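Local coordinates for protein isocitrate dehydrogenase [NAD] subunit 2 (Saccharomyces cerevisiae, PDB 3BLX) that catalyses, as one of two kinds of subunit in an octameric mitochondrial enzyme, the NAD+-dependent oxidative decarboxylation of isocitrate to 2-oxoglutarate, at residues S37-K42 with A297-S302; E54-S59 with D71-S76; V82-P87 with V303-H308; V186-T191 with T218-N223; L195-F200 with V241-Y246. One frame throughout, in Å; residues are numbered along the deposited sequence.

Contact 1 (S37-K42 with A297-S302)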
# COMPACT_ATOMS: atom_id res chain seq x y z
N SER B 37 18.33 3.84 -52.66
CA SER B 37 17.68 4.73 -53.62
C SER B 37 18.61 4.96 -54.79
O SER B 37 18.18 5.08 -55.93
CB SER B 37 17.32 6.06 -52.97
OG SER B 37 16.46 5.88 -51.86
N LYS B 38 19.91 5.03 -54.49
CA LYS B 38 20.92 5.30 -55.51
C LYS B 38 20.84 4.19 -56.52
O LYS B 38 20.84 4.45 -57.72
CB LYS B 38 22.32 5.36 -54.88
CG LYS B 38 23.42 5.92 -55.78
CD LYS B 38 24.57 6.42 -54.92
CE LYS B 38 25.66 7.02 -55.75
NZ LYS B 38 26.77 6.08 -56.05
N SER B 39 20.75 2.96 -56.03
CA SER B 39 20.66 1.78 -56.88
C SER B 39 19.42 1.76 -57.76
O SER B 39 19.43 1.18 -58.84
CB SER B 39 20.67 0.52 -56.04
OG SER B 39 20.14 -0.53 -56.80
N VAL B 40 18.34 2.37 -57.29
CA VAL B 40 17.12 2.36 -58.08
C VAL B 40 17.22 3.33 -59.24
O VAL B 40 16.71 3.08 -60.31
CB VAL B 40 15.88 2.70 -57.25
CG1 VAL B 40 14.65 2.84 -58.15
CG2 VAL B 40 15.66 1.63 -56.19
N LYS B 41 17.90 4.45 -59.01
CA LYS B 41 18.07 5.47 -60.03
C LYS B 41 19.02 4.99 -61.15
O LYS B 41 18.78 5.24 -62.34
CB LYS B 41 18.59 6.76 -59.39
CG LYS B 41 17.62 7.39 -58.39
CD LYS B 41 18.24 8.57 -57.63
CE LYS B 41 17.18 9.34 -56.86
NZ LYS B 41 17.59 10.71 -56.47
N LYS B 42 20.08 4.27 -60.77
CA LYS B 42 21.06 3.74 -61.72
C LYS B 42 20.49 2.64 -62.62
O LYS B 42 21.00 2.39 -63.71
CB LYS B 42 22.29 3.21 -60.97
CG LYS B 42 23.17 4.27 -60.32
CD LYS B 42 24.47 3.68 -59.76
CE LYS B 42 25.35 4.77 -59.15
NZ LYS B 42 26.64 4.21 -58.64
N ALA B 297 13.97 -5.26 -52.37
CA ALA B 297 12.67 -4.88 -51.85
C ALA B 297 12.23 -3.56 -52.44
O ALA B 297 11.13 -3.45 -52.97
CB ALA B 297 12.73 -4.80 -50.35
N LEU B 298 13.09 -2.55 -52.37
CA LEU B 298 12.76 -1.27 -52.98
C LEU B 298 12.62 -1.39 -54.51
O LEU B 298 11.72 -0.79 -55.11
CB LEU B 298 13.75 -0.18 -52.56
CG LEU B 298 13.36 1.26 -52.94
CD1 LEU B 298 11.94 1.57 -52.52
CD2 LEU B 298 14.31 2.26 -52.35
N LEU B 299 13.48 -2.19 -55.14
CA LEU B 299 13.38 -2.42 -56.60
C LEU B 299 12.04 -3.00 -57.03
O LEU B 299 11.45 -2.58 -58.04
CB LEU B 299 14.50 -3.36 -57.06
CG LEU B 299 15.68 -2.79 -57.85
CD1 LEU B 299 15.76 -1.28 -57.75
CD2 LEU B 299 16.98 -3.47 -57.39
N LEU B 300 11.57 -3.97 -56.27
CA LEU B 300 10.32 -4.64 -56.60
C LEU B 300 9.14 -3.72 -56.38
O LEU B 300 8.10 -3.91 -57.00
CB LEU B 300 10.17 -5.93 -55.80
CG LEU B 300 11.11 -7.03 -56.27
CD1 LEU B 300 11.26 -8.13 -55.26
CD2 LEU B 300 10.60 -7.57 -57.59
N SER B 301 9.30 -2.73 -55.51
CA SER B 301 8.24 -1.74 -55.31
C SER B 301 8.24 -0.80 -56.49
O SER B 301 7.21 -0.21 -56.82
CB SER B 301 8.45 -0.93 -54.02
OG SER B 301 8.63 -1.76 -52.89
N SER B 302 9.40 -0.67 -57.13
CA SER B 302 9.55 0.13 -58.35
C SER B 302 8.71 -0.52 -59.44
O SER B 302 7.96 0.16 -60.15
CB SER B 302 11.00 0.16 -58.82
OG SER B 302 11.89 0.31 -57.74

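Contact 2 (E54-S59 with D71-S76)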
# COMPACT_ATOMS: atom_id res chain seq x y z
N GLU B 54 12.59 13.61 -57.71
CA GLU B 54 12.25 14.85 -57.02
C GLU B 54 12.28 14.64 -55.52
O GLU B 54 11.30 14.89 -54.84
CB GLU B 54 10.86 15.34 -57.45
CG GLU B 54 10.51 16.76 -56.99
CD GLU B 54 9.23 17.31 -57.63
OE1 GLU B 54 8.79 16.75 -58.66
OE2 GLU B 54 8.68 18.31 -57.11
N SER B 55 13.41 14.18 -55.00
CA SER B 55 13.51 13.76 -53.61
C SER B 55 12.82 14.70 -52.62
O SER B 55 13.09 15.90 -52.61
CB SER B 55 14.98 13.55 -53.22
OG SER B 55 15.81 14.53 -53.81
N CYS B 56 11.92 14.14 -51.81
CA CYS B 56 11.17 14.89 -50.80
C CYS B 56 11.68 14.60 -49.40
O CYS B 56 12.22 13.53 -49.14
CB CYS B 56 9.69 14.49 -50.84
SG CYS B 56 8.87 14.70 -52.42
N ASP B 57 11.48 15.54 -48.49
CA ASP B 57 11.71 15.27 -47.09
C ASP B 57 10.36 15.21 -46.40
O ASP B 57 9.51 16.08 -46.62
CB ASP B 57 12.58 16.36 -46.46
CG ASP B 57 12.97 16.04 -45.02
OD1 ASP B 57 13.48 14.92 -44.78
OD2 ASP B 57 12.78 16.90 -44.13
N VAL B 58 10.15 14.18 -45.59
CA VAL B 58 8.89 14.00 -44.87
C VAL B 58 9.10 14.02 -43.35
O VAL B 58 8.24 13.58 -42.59
CB VAL B 58 8.19 12.67 -45.25
CG1 VAL B 58 7.70 12.71 -46.69
CG2 VAL B 58 9.13 11.51 -45.03
N SER B 59 10.25 14.53 -42.91
CA SER B 59 10.51 14.68 -41.48
C SER B 59 9.31 15.28 -40.78
O SER B 59 8.80 16.33 -41.17
CB SER B 59 11.74 15.56 -41.25
OG SER B 59 12.94 14.84 -41.47
N ASP B 71 5.07 20.83 -45.78
CA ASP B 71 4.37 21.32 -46.97
C ASP B 71 5.14 21.16 -48.29
O ASP B 71 4.54 20.95 -49.35
CB ASP B 71 3.92 22.78 -46.77
CG ASP B 71 2.68 23.14 -47.58
OD1 ASP B 71 1.71 22.34 -47.60
OD2 ASP B 71 2.66 24.24 -48.19
N PRO B 72 6.47 21.26 -48.25
CA PRO B 72 7.28 20.99 -49.45
C PRO B 72 6.95 19.62 -50.07
O PRO B 72 6.67 19.53 -51.28
CB PRO B 72 8.71 20.99 -48.91
CG PRO B 72 8.67 21.88 -47.73
CD PRO B 72 7.29 21.74 -47.12
N ALA B 73 6.98 18.57 -49.25
CA ALA B 73 6.65 17.22 -49.69
C ALA B 73 5.16 17.04 -50.06
O ALA B 73 4.85 16.41 -51.07
CB ALA B 73 7.07 16.20 -48.64
N VAL B 74 4.25 17.57 -49.25
CA VAL B 74 2.82 17.50 -49.55
C VAL B 74 2.51 17.95 -50.99
O VAL B 74 1.88 17.23 -51.76
CB VAL B 74 1.96 18.33 -48.55
CG1 VAL B 74 0.48 18.30 -48.95
CG2 VAL B 74 2.14 17.82 -47.13
N GLN B 75 2.97 19.16 -51.34
CA GLN B 75 2.71 19.73 -52.66
C GLN B 75 3.34 18.91 -53.76
O GLN B 75 2.73 18.65 -54.80
CB GLN B 75 3.22 21.17 -52.72
CG GLN B 75 2.61 22.07 -51.67
CD GLN B 75 1.09 22.02 -51.69
OE1 GLN B 75 0.47 21.84 -52.75
NE2 GLN B 75 0.48 22.19 -50.52
N SER B 76 4.58 18.49 -53.53
CA SER B 76 5.30 17.66 -54.48
C SER B 76 4.57 16.35 -54.83
O SER B 76 4.46 15.98 -55.99
CB SER B 76 6.68 17.34 -53.92
OG SER B 76 7.33 16.37 -54.72

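Contact 3 (V82-P87 with V303-H308)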
# COMPACT_ATOMS: atom_id res chain seq x y z
N VAL B 82 2.38 10.13 -57.54
CA VAL B 82 3.12 8.92 -57.24
C VAL B 82 4.38 9.24 -56.44
O VAL B 82 4.99 10.29 -56.65
CB VAL B 82 3.52 8.17 -58.51
CG1 VAL B 82 4.54 7.12 -58.21
CG2 VAL B 82 2.30 7.53 -59.10
N ALA B 83 4.74 8.34 -55.53
CA ALA B 83 5.97 8.46 -54.74
C ALA B 83 6.56 7.08 -54.53
O ALA B 83 5.85 6.08 -54.61
CB ALA B 83 5.69 9.11 -53.41
N LEU B 84 7.86 7.03 -54.26
CA LEU B 84 8.55 5.78 -53.99
C LEU B 84 9.50 5.93 -52.82
O LEU B 84 10.64 6.32 -53.02
CB LEU B 84 9.35 5.34 -55.21
CG LEU B 84 10.32 4.19 -54.97
CD1 LEU B 84 9.57 2.89 -54.99
CD2 LEU B 84 11.41 4.18 -56.01
N LYS B 85 9.07 5.61 -51.60
CA LYS B 85 9.90 5.85 -50.43
C LYS B 85 10.68 4.63 -49.95
O LYS B 85 10.23 3.51 -50.08
CB LYS B 85 9.07 6.46 -49.28
CG LYS B 85 8.09 5.52 -48.63
CD LYS B 85 7.29 6.20 -47.51
CE LYS B 85 8.07 6.25 -46.21
NZ LYS B 85 8.33 4.90 -45.63
N GLY B 86 11.86 4.87 -49.40
CA GLY B 86 12.62 3.84 -48.71
C GLY B 86 12.34 3.93 -47.23
O GLY B 86 11.42 4.63 -46.83
N PRO B 87 13.14 3.23 -46.42
CA PRO B 87 12.97 3.10 -44.96
C PRO B 87 13.13 4.42 -44.22
O PRO B 87 13.79 5.33 -44.73
CB PRO B 87 14.13 2.17 -44.56
CG PRO B 87 14.60 1.56 -45.80
CD PRO B 87 14.36 2.57 -46.88
N VAL B 303 8.85 -1.83 -59.56
CA VAL B 303 8.04 -2.59 -60.48
C VAL B 303 6.57 -2.33 -60.25
O VAL B 303 5.84 -2.03 -61.20
CB VAL B 303 8.27 -4.08 -60.31
CG1 VAL B 303 7.46 -4.84 -61.31
CG2 VAL B 303 9.73 -4.40 -60.47
N MET B 304 6.12 -2.45 -59.01
CA MET B 304 4.72 -2.21 -58.69
C MET B 304 4.30 -0.80 -59.07
O MET B 304 3.17 -0.58 -59.52
CB MET B 304 4.45 -2.42 -57.20
CG MET B 304 4.67 -3.82 -56.67
SD MET B 304 4.15 -4.00 -54.93
CE MET B 304 2.38 -3.99 -55.15
N MET B 305 5.21 0.15 -58.88
CA MET B 305 4.95 1.54 -59.23
C MET B 305 4.84 1.73 -60.76
O MET B 305 3.89 2.34 -61.26
CB MET B 305 6.04 2.44 -58.66
CG MET B 305 5.78 3.91 -58.84
SD MET B 305 7.14 4.94 -58.33
CE MET B 305 8.51 4.24 -59.26
N LEU B 306 5.81 1.19 -61.49
CA LEU B 306 5.77 1.20 -62.96
C LEU B 306 4.42 0.68 -63.43
O LEU B 306 3.66 1.39 -64.09
CB LEU B 306 6.91 0.36 -63.54
CG LEU B 306 8.24 1.04 -63.96
CD1 LEU B 306 8.39 2.45 -63.43
CD2 LEU B 306 9.44 0.18 -63.58
N ASN B 307 4.11 -0.56 -63.06
CA ASN B 307 2.83 -1.18 -63.39
C ASN B 307 1.62 -0.33 -63.03
O ASN B 307 0.57 -0.45 -63.64
CB ASN B 307 2.69 -2.55 -62.74
CG ASN B 307 3.42 -3.64 -63.50
OD1 ASN B 307 3.34 -3.71 -64.72
ND2 ASN B 307 4.13 -4.50 -62.77
N HIS B 308 1.75 0.52 -62.03
CA HIS B 308 0.61 1.33 -61.61
C HIS B 308 0.51 2.54 -62.54
O HIS B 308 -0.56 3.16 -62.69
CB HIS B 308 0.75 1.72 -60.13
CG HIS B 308 -0.28 2.71 -59.66
ND1 HIS B 308 0.05 3.97 -59.22
CD2 HIS B 308 -1.62 2.63 -59.57
CE1 HIS B 308 -1.04 4.63 -58.87
NE2 HIS B 308 -2.08 3.83 -59.07

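Contact 4 (V186-T191 with T218-N223)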
# COMPACT_ATOMS: atom_id res chain seq x y z
N VAL B 186 -12.31 -13.27 -49.22
CA VAL B 186 -12.44 -12.43 -48.05
C VAL B 186 -12.13 -13.28 -46.83
O VAL B 186 -12.74 -14.33 -46.63
CB VAL B 186 -13.85 -11.86 -47.89
CG1 VAL B 186 -13.99 -11.29 -46.53
CG2 VAL B 186 -14.11 -10.78 -48.91
N VAL B 187 -11.15 -12.83 -46.04
CA VAL B 187 -10.76 -13.47 -44.77
C VAL B 187 -11.37 -12.72 -43.58
O VAL B 187 -11.31 -11.49 -43.51
CB VAL B 187 -9.23 -13.54 -44.62
CG1 VAL B 187 -8.84 -14.00 -43.24
CG2 VAL B 187 -8.66 -14.48 -45.62
N HIS B 188 -11.98 -13.46 -42.66
CA HIS B 188 -12.69 -12.85 -41.56
C HIS B 188 -12.69 -13.81 -40.38
O HIS B 188 -12.23 -14.93 -40.52
CB HIS B 188 -14.12 -12.57 -41.98
CG HIS B 188 -14.88 -13.81 -42.32
ND1 HIS B 188 -15.83 -14.36 -41.48
CD2 HIS B 188 -14.81 -14.63 -43.40
CE1 HIS B 188 -16.32 -15.45 -42.03
NE2 HIS B 188 -15.71 -15.64 -43.19
N LYS B 189 -13.18 -13.36 -39.23
CA LYS B 189 -13.31 -14.19 -38.02
C LYS B 189 -14.80 -14.52 -37.80
O LYS B 189 -15.67 -13.90 -38.41
CB LYS B 189 -12.69 -13.48 -36.81
CG LYS B 189 -11.81 -14.36 -35.93
CD LYS B 189 -12.43 -15.75 -35.72
CE LYS B 189 -12.07 -16.34 -34.36
NZ LYS B 189 -10.63 -16.63 -34.17
N SER B 190 -15.09 -15.52 -36.95
CA SER B 190 -16.43 -16.11 -36.83
C SER B 190 -17.57 -15.13 -37.11
O SER B 190 -17.91 -14.33 -36.26
CB SER B 190 -16.62 -16.74 -35.45
OG SER B 190 -17.89 -17.35 -35.37
N THR B 191 -18.16 -15.24 -38.29
CA THR B 191 -19.14 -14.28 -38.81
C THR B 191 -20.40 -14.04 -37.94
O THR B 191 -20.99 -12.94 -37.99
CB THR B 191 -19.56 -14.67 -40.26
OG1 THR B 191 -20.68 -13.87 -40.68
CG2 THR B 191 -19.92 -16.16 -40.34
N THR B 218 -15.39 -16.88 -49.26
CA THR B 218 -15.09 -16.37 -47.92
C THR B 218 -14.40 -17.46 -47.10
O THR B 218 -14.70 -18.65 -47.27
CB THR B 218 -16.36 -15.88 -47.17
OG1 THR B 218 -17.22 -16.99 -46.89
CG2 THR B 218 -17.10 -14.81 -47.99
N GLU B 219 -13.48 -17.06 -46.23
CA GLU B 219 -12.78 -18.06 -45.43
C GLU B 219 -12.48 -17.59 -44.00
O GLU B 219 -12.11 -16.43 -43.81
CB GLU B 219 -11.50 -18.45 -46.16
CG GLU B 219 -11.04 -19.87 -45.89
CD GLU B 219 -10.07 -20.36 -46.97
OE1 GLU B 219 -9.48 -19.52 -47.69
OE2 GLU B 219 -9.91 -21.59 -47.10
N LEU B 220 -12.63 -18.47 -43.01
CA LEU B 220 -12.32 -18.14 -41.62
C LEU B 220 -10.83 -17.93 -41.55
O LEU B 220 -10.09 -18.70 -42.13
CB LEU B 220 -12.71 -19.26 -40.65
CG LEU B 220 -14.16 -19.36 -40.18
CD1 LEU B 220 -14.27 -20.34 -39.00
CD2 LEU B 220 -14.72 -17.99 -39.80
N ILE B 221 -10.40 -16.90 -40.85
CA ILE B 221 -8.97 -16.64 -40.76
C ILE B 221 -8.26 -17.86 -40.19
O ILE B 221 -7.18 -18.18 -40.63
CB ILE B 221 -8.67 -15.38 -39.96
CG1 ILE B 221 -7.20 -15.01 -40.13
CG2 ILE B 221 -9.02 -15.61 -38.52
CD1 ILE B 221 -6.73 -13.92 -39.27
N ASP B 222 -8.88 -18.58 -39.25
CA ASP B 222 -8.32 -19.84 -38.74
C ASP B 222 -7.96 -20.80 -39.88
O ASP B 222 -6.88 -21.37 -39.90
CB ASP B 222 -9.30 -20.59 -37.84
CG ASP B 222 -9.85 -19.75 -36.71
OD1 ASP B 222 -10.14 -18.56 -36.92
OD2 ASP B 222 -10.03 -20.31 -35.60
N ASN B 223 -8.89 -21.00 -40.82
CA ASN B 223 -8.68 -21.98 -41.88
C ASN B 223 -7.63 -21.50 -42.86
O ASN B 223 -6.75 -22.25 -43.29
CB ASN B 223 -10.00 -22.30 -42.60
CG ASN B 223 -11.05 -22.92 -41.67
OD1 ASN B 223 -10.72 -23.63 -40.72
ND2 ASN B 223 -12.32 -22.65 -41.97

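Contact 5 (L195-F200 with V241-Y246)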
# COMPACT_ATOMS: atom_id res chain seq x y z
N LEU B 195 -20.57 -9.35 -35.60
CA LEU B 195 -21.23 -8.64 -36.68
C LEU B 195 -20.38 -7.53 -37.33
O LEU B 195 -20.84 -6.84 -38.22
CB LEU B 195 -22.59 -8.11 -36.20
CG LEU B 195 -22.70 -6.78 -35.49
CD1 LEU B 195 -23.94 -6.80 -34.63
CD2 LEU B 195 -21.48 -6.55 -34.65
N ALA B 196 -19.13 -7.36 -36.90
CA ALA B 196 -18.21 -6.47 -37.61
C ALA B 196 -17.66 -7.20 -38.82
O ALA B 196 -17.41 -6.61 -39.88
CB ALA B 196 -17.09 -6.07 -36.72
N ASP B 197 -17.44 -8.49 -38.67
CA ASP B 197 -17.00 -9.28 -39.80
C ASP B 197 -18.19 -9.59 -40.68
O ASP B 197 -18.07 -9.65 -41.90
CB ASP B 197 -16.30 -10.56 -39.32
CG ASP B 197 -14.91 -10.28 -38.73
OD1 ASP B 197 -13.99 -9.94 -39.50
OD2 ASP B 197 -14.74 -10.41 -37.50
N GLY B 198 -19.36 -9.74 -40.08
CA GLY B 198 -20.58 -9.86 -40.85
C GLY B 198 -20.79 -8.70 -41.80
O GLY B 198 -21.35 -8.89 -42.87
N LEU B 199 -20.36 -7.49 -41.43
CA LEU B 199 -20.60 -6.33 -42.28
C LEU B 199 -19.62 -6.32 -43.43
O LEU B 199 -19.95 -5.94 -44.55
CB LEU B 199 -20.51 -5.02 -41.47
CG LEU B 199 -20.39 -3.70 -42.21
CD1 LEU B 199 -20.84 -2.58 -41.32
CD2 LEU B 199 -18.96 -3.43 -42.68
N PHE B 200 -18.40 -6.75 -43.14
CA PHE B 200 -17.35 -6.80 -44.14
C PHE B 200 -17.68 -7.84 -45.19
O PHE B 200 -17.50 -7.57 -46.36
CB PHE B 200 -16.03 -7.13 -43.47
CG PHE B 200 -14.84 -6.90 -44.33
CD1 PHE B 200 -14.36 -5.61 -44.55
CD2 PHE B 200 -14.17 -7.96 -44.92
CE1 PHE B 200 -13.24 -5.38 -45.34
CE2 PHE B 200 -13.05 -7.74 -45.71
CZ PHE B 200 -12.58 -6.44 -45.92
N VAL B 241 -8.57 -10.34 -49.44
CA VAL B 241 -8.78 -9.11 -48.66
C VAL B 241 -9.14 -9.38 -47.20
O VAL B 241 -9.82 -10.33 -46.89
CB VAL B 241 -9.89 -8.26 -49.21
CG1 VAL B 241 -9.35 -7.09 -49.92
CG2 VAL B 241 -10.82 -9.10 -50.03
N CYS B 242 -8.75 -8.48 -46.31
CA CYS B 242 -9.19 -8.61 -44.92
C CYS B 242 -9.36 -7.25 -44.29
O CYS B 242 -8.82 -6.25 -44.80
CB CYS B 242 -8.20 -9.43 -44.12
SG CYS B 242 -6.56 -8.69 -44.06
N PRO B 243 -10.12 -7.20 -43.19
CA PRO B 243 -10.28 -5.96 -42.42
C PRO B 243 -8.95 -5.57 -41.78
O PRO B 243 -8.07 -6.43 -41.65
CB PRO B 243 -11.31 -6.31 -41.35
CG PRO B 243 -11.93 -7.61 -41.79
CD PRO B 243 -10.90 -8.31 -42.61
N ASN B 244 -8.79 -4.30 -41.43
CA ASN B 244 -7.51 -3.83 -40.91
C ASN B 244 -6.95 -4.66 -39.73
O ASN B 244 -5.73 -4.81 -39.61
CB ASN B 244 -7.61 -2.34 -40.54
CG ASN B 244 -6.40 -1.84 -39.78
OD1 ASN B 244 -6.48 -1.62 -38.57
ND2 ASN B 244 -5.27 -1.69 -40.47
N LEU B 245 -7.85 -5.20 -38.90
CA LEU B 245 -7.51 -6.01 -37.74
C LEU B 245 -6.45 -7.12 -37.92
O LEU B 245 -5.51 -7.24 -37.13
CB LEU B 245 -8.79 -6.62 -37.16
CG LEU B 245 -8.69 -6.92 -35.66
CD1 LEU B 245 -8.81 -5.64 -34.83
CD2 LEU B 245 -9.72 -7.94 -35.21
N TYR B 246 -6.61 -7.93 -38.96
CA TYR B 246 -5.74 -9.07 -39.16
C TYR B 246 -4.70 -8.79 -40.25
O TYR B 246 -3.84 -9.62 -40.51
CB TYR B 246 -6.55 -10.29 -39.58
CG TYR B 246 -7.93 -10.36 -38.99
CD1 TYR B 246 -8.11 -10.68 -37.65
CD2 TYR B 246 -9.06 -10.13 -39.78
CE1 TYR B 246 -9.37 -10.75 -37.11
CE2 TYR B 246 -10.33 -10.20 -39.24
CZ TYR B 246 -10.48 -10.51 -37.91
OH TYR B 246 -11.74 -10.58 -37.36

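Contact 1 (S37-K42 with A297-S302)
V40 stands with CG1 anti to its backbone N (chi1 173°), and this leaves the other methyl, CG2, beside that nitrogen and aimed at the helix that carries L298 and L299. L298 has its CG anti to the backbone N as well (chi1 -170°), which sends the isobutyl group from its own helix into the same space. The two side chains meet roughly at right angles, with V40 CG2 4.0 Å from L298 CG. On the L299 side the approach is different: the side chains of L299 and V40 slide past each other in opposite directions, CD1 lying against V40 CG2. V40 thus acts as a single branched group received between two consecutive leucines. Its second branch is also used, since CG1 lies 3.8 Å from S302 OG one turn further along. At the margins the contact is thinner. S37 sets its hydroxyl near L298 CD2, but the polar bond of that oxygen is made to G33 O within its own helix, while S39 comes loosely toward L299 CD2. The exchange is therefore one of shape rather than polarity. The segment axes approach to 9.7 Å and cross at -43°, with V40 and L299 the residues closest in backbone register. F44 and I43, further along helix 33-45, continue the seam against S302 and L299, and L84 of strand 82-85 packs on both V40 and L298. Such a buried, obliquely crossed pair of helices, resting together against a strand, is the layered helical packing of an alpha/beta domain, here in the isocitrate and isopropylmalate dehydrogenase family.

Contact 2 (E54-S59 with D71-S76)
C56 and A73 mark where the two backbones come nearest, with 5.2 Å between their CA atoms. Residues 54-59 run as an irregular chain across the first turns of the helix that begins at D71. Because the helix presents A73 and S76, one turn apart, the small side chains let the loop lie close. A73 CB fits against the loop, 3.8 Å from C56 CB and 4.0 Å from V58 CG1, beside the carbonyl of D57. C56 turns its sulfur toward the next helical turn (chi1 -57°), where SG packs beside the S76 side chain, 3.7 Å from its CB. The hydroxyl of S76 is anti to its backbone N and has its stronger polar partner in S25 OG; toward E54 OE2 it makes at most a weak hydrogen bond, 3.4 Å from S76 OG. Extended E54 reaches S76 with OE2, while OE1 accepts from N80 ND2; OE2 also has K79 as a long, weak ionic partner. With an alanine at E54, the amide of N80 would probably lose this acceptor and helix 71-80 one of its ties to the loop. V58 lies about 12 Å, side chain to side chain, from R104, a probable substrate-binding residue. Only partly buried, about 20 Å from its centre to that of the chain, this loop packed on helix 71-80 belongs to the outer part of the isocitrate/isopropylmalate dehydrogenase fold.

Contact 3 (V82-P87 with V303-H308)
M305 and V82 form the first shell, with the thioether of the methionine laid against one branch of the valine. M305 SD is 3.4 Å from V82 CG1, and CG of the same methionine lies almost as near. The fit depends on the torsions: M305 holds CG anti to its backbone N (chi1 -174°), reaching straight from the helix toward the strand, and then bends at chi3 (53°), so that the sulfur rather than the terminal methyl meets the strand. L84, two residues on and pointing to the same side, supplies the other flank, its CB 3.8 Å from M305 SD. A83 between them points to the reverse side of the strand. V82 uses its second methyl too: CG2 approaches the edge of the H308 imidazole, 4.2 Å from ND1 of that ring, near its plane.

The next shell fixes these groups. H308 is held by a hydrogen bond from NE2 to G9 O, and its ring meets that of F277 with the planes inclined at about 45°. F277, on the adjoining strand 275-279, also touches M305, while Y11 packs on V82. L84 is backed by V40 of helix 33-45 and by F26. The backbone of A83 is bonded to S275 and F277, which fastens the strand into the sheet.

Strand and helix axes run nearly antiparallel, at 175°, and 9.7 Å apart. A helix laid lengthwise on a strand of the chain's mixed sheet, through an apolar interface of alternate strand residues, is the standard layer packing of an alpha/beta fold.

Contact 4 (V186-T191 with T218-N223)
E219 N donates to V186 O, H188 N to E219 O, and I221 N to H188 O, the alternating pattern of parallel neighbours in a beta-alpha-beta crossover. Helix 195-208 connects the two strands, 183-188 and 215-220. The third bond, 2.7 Å from I221 N to H188 O, goes beyond the sheet: its donor is the first residue of helix 221-230, so the carbonyl of H188 satisfies an amide where strand turns into helix. K189 NZ forms a salt bridge with D222, its hydrogen bond to OD1 long and weak at 3.4 Å. K189 is probably critical for catalysis and D222 probably binds magnesium and substrate, consistent with both reaching the active site from just beyond the ends of neighbouring strands. T241 of a neighbouring subunit 1 chain makes a weak hydrogen bond to the other oxygen of D222. H188 sets CG between its backbone N and carbonyl carbon (chi1 62°), which turns the ring toward E219 O and L220 of the neighbouring strand; ND1 bonds to K189 O over 3.1 Å from well above the carbonyl plane. CE1 of the same ring touches L220 CD2 at 3.7 Å. Exchanging H188 for an alanine is likely to leave the carbonyl of K189 without this side-chain donor and L220 with a gap beside it. Away from the imidazole, V187 crosses I221 at about a right angle, its CG1 resting 3.6 Å from I221 CB.

Contact 5 (L195-F200 with V241-Y246)
F200 and P243 supply the apolar part of the contact as a CH-pi interaction. P243 CG stands 3.9 Å from the centroid of the F200 ring and only 12° off its normal, so the proline lies over the middle of one face. With CG anti to the backbone N (chi1 -166°), F200 reaches out from its helix far enough for its ring to extend along the backbone as well: CZ comes 3.7 Å from C242 C, and V241 O sits at the ring edge. The polar part joins D197 and Y246, which approach from opposite directions. Y246 OH donates a weak hydrogen bond of 3.2 Å to D197 OD1, the carboxylate lying at the ring's edge with the two planes 18° apart. D197 OD2 is also salt-bridged to R194, so R194 is its stronger partner and Y246 a weak second one. Y246 lies about 3 Å, side chain to side chain, from K189, a residue probably critical for catalysis. Around these pairs, helix 162-178 packs S165 and I169 on F200, V186 of strand 183-188 touches both F200 and V241, and a neighbouring subunit 1 chain meets the start of helix 195-208.

In the fold
Contacts 1 and 3 share helix 296-309 and touch through L84 and L298. Both are wholly buried and bind by apolar fit, with contact 3 the nearer to the chain's centre. Contact 2 is only partly buried and mixes small side chains with weak polar bonds at the periphery; its helix leads directly into the strand of contact 3. Contacts 4 and 5 form a second cluster, 9 Å apart between centres, on the opposite side of the chain's centre from contact 1. They are linked through neighbouring strands 183-188 and 238-242, are buried too, and add backbone pairing and charged groups to the packing; contact 4 itself holds K189 and D222, probable active-site residues, and both lie beside subunit 1.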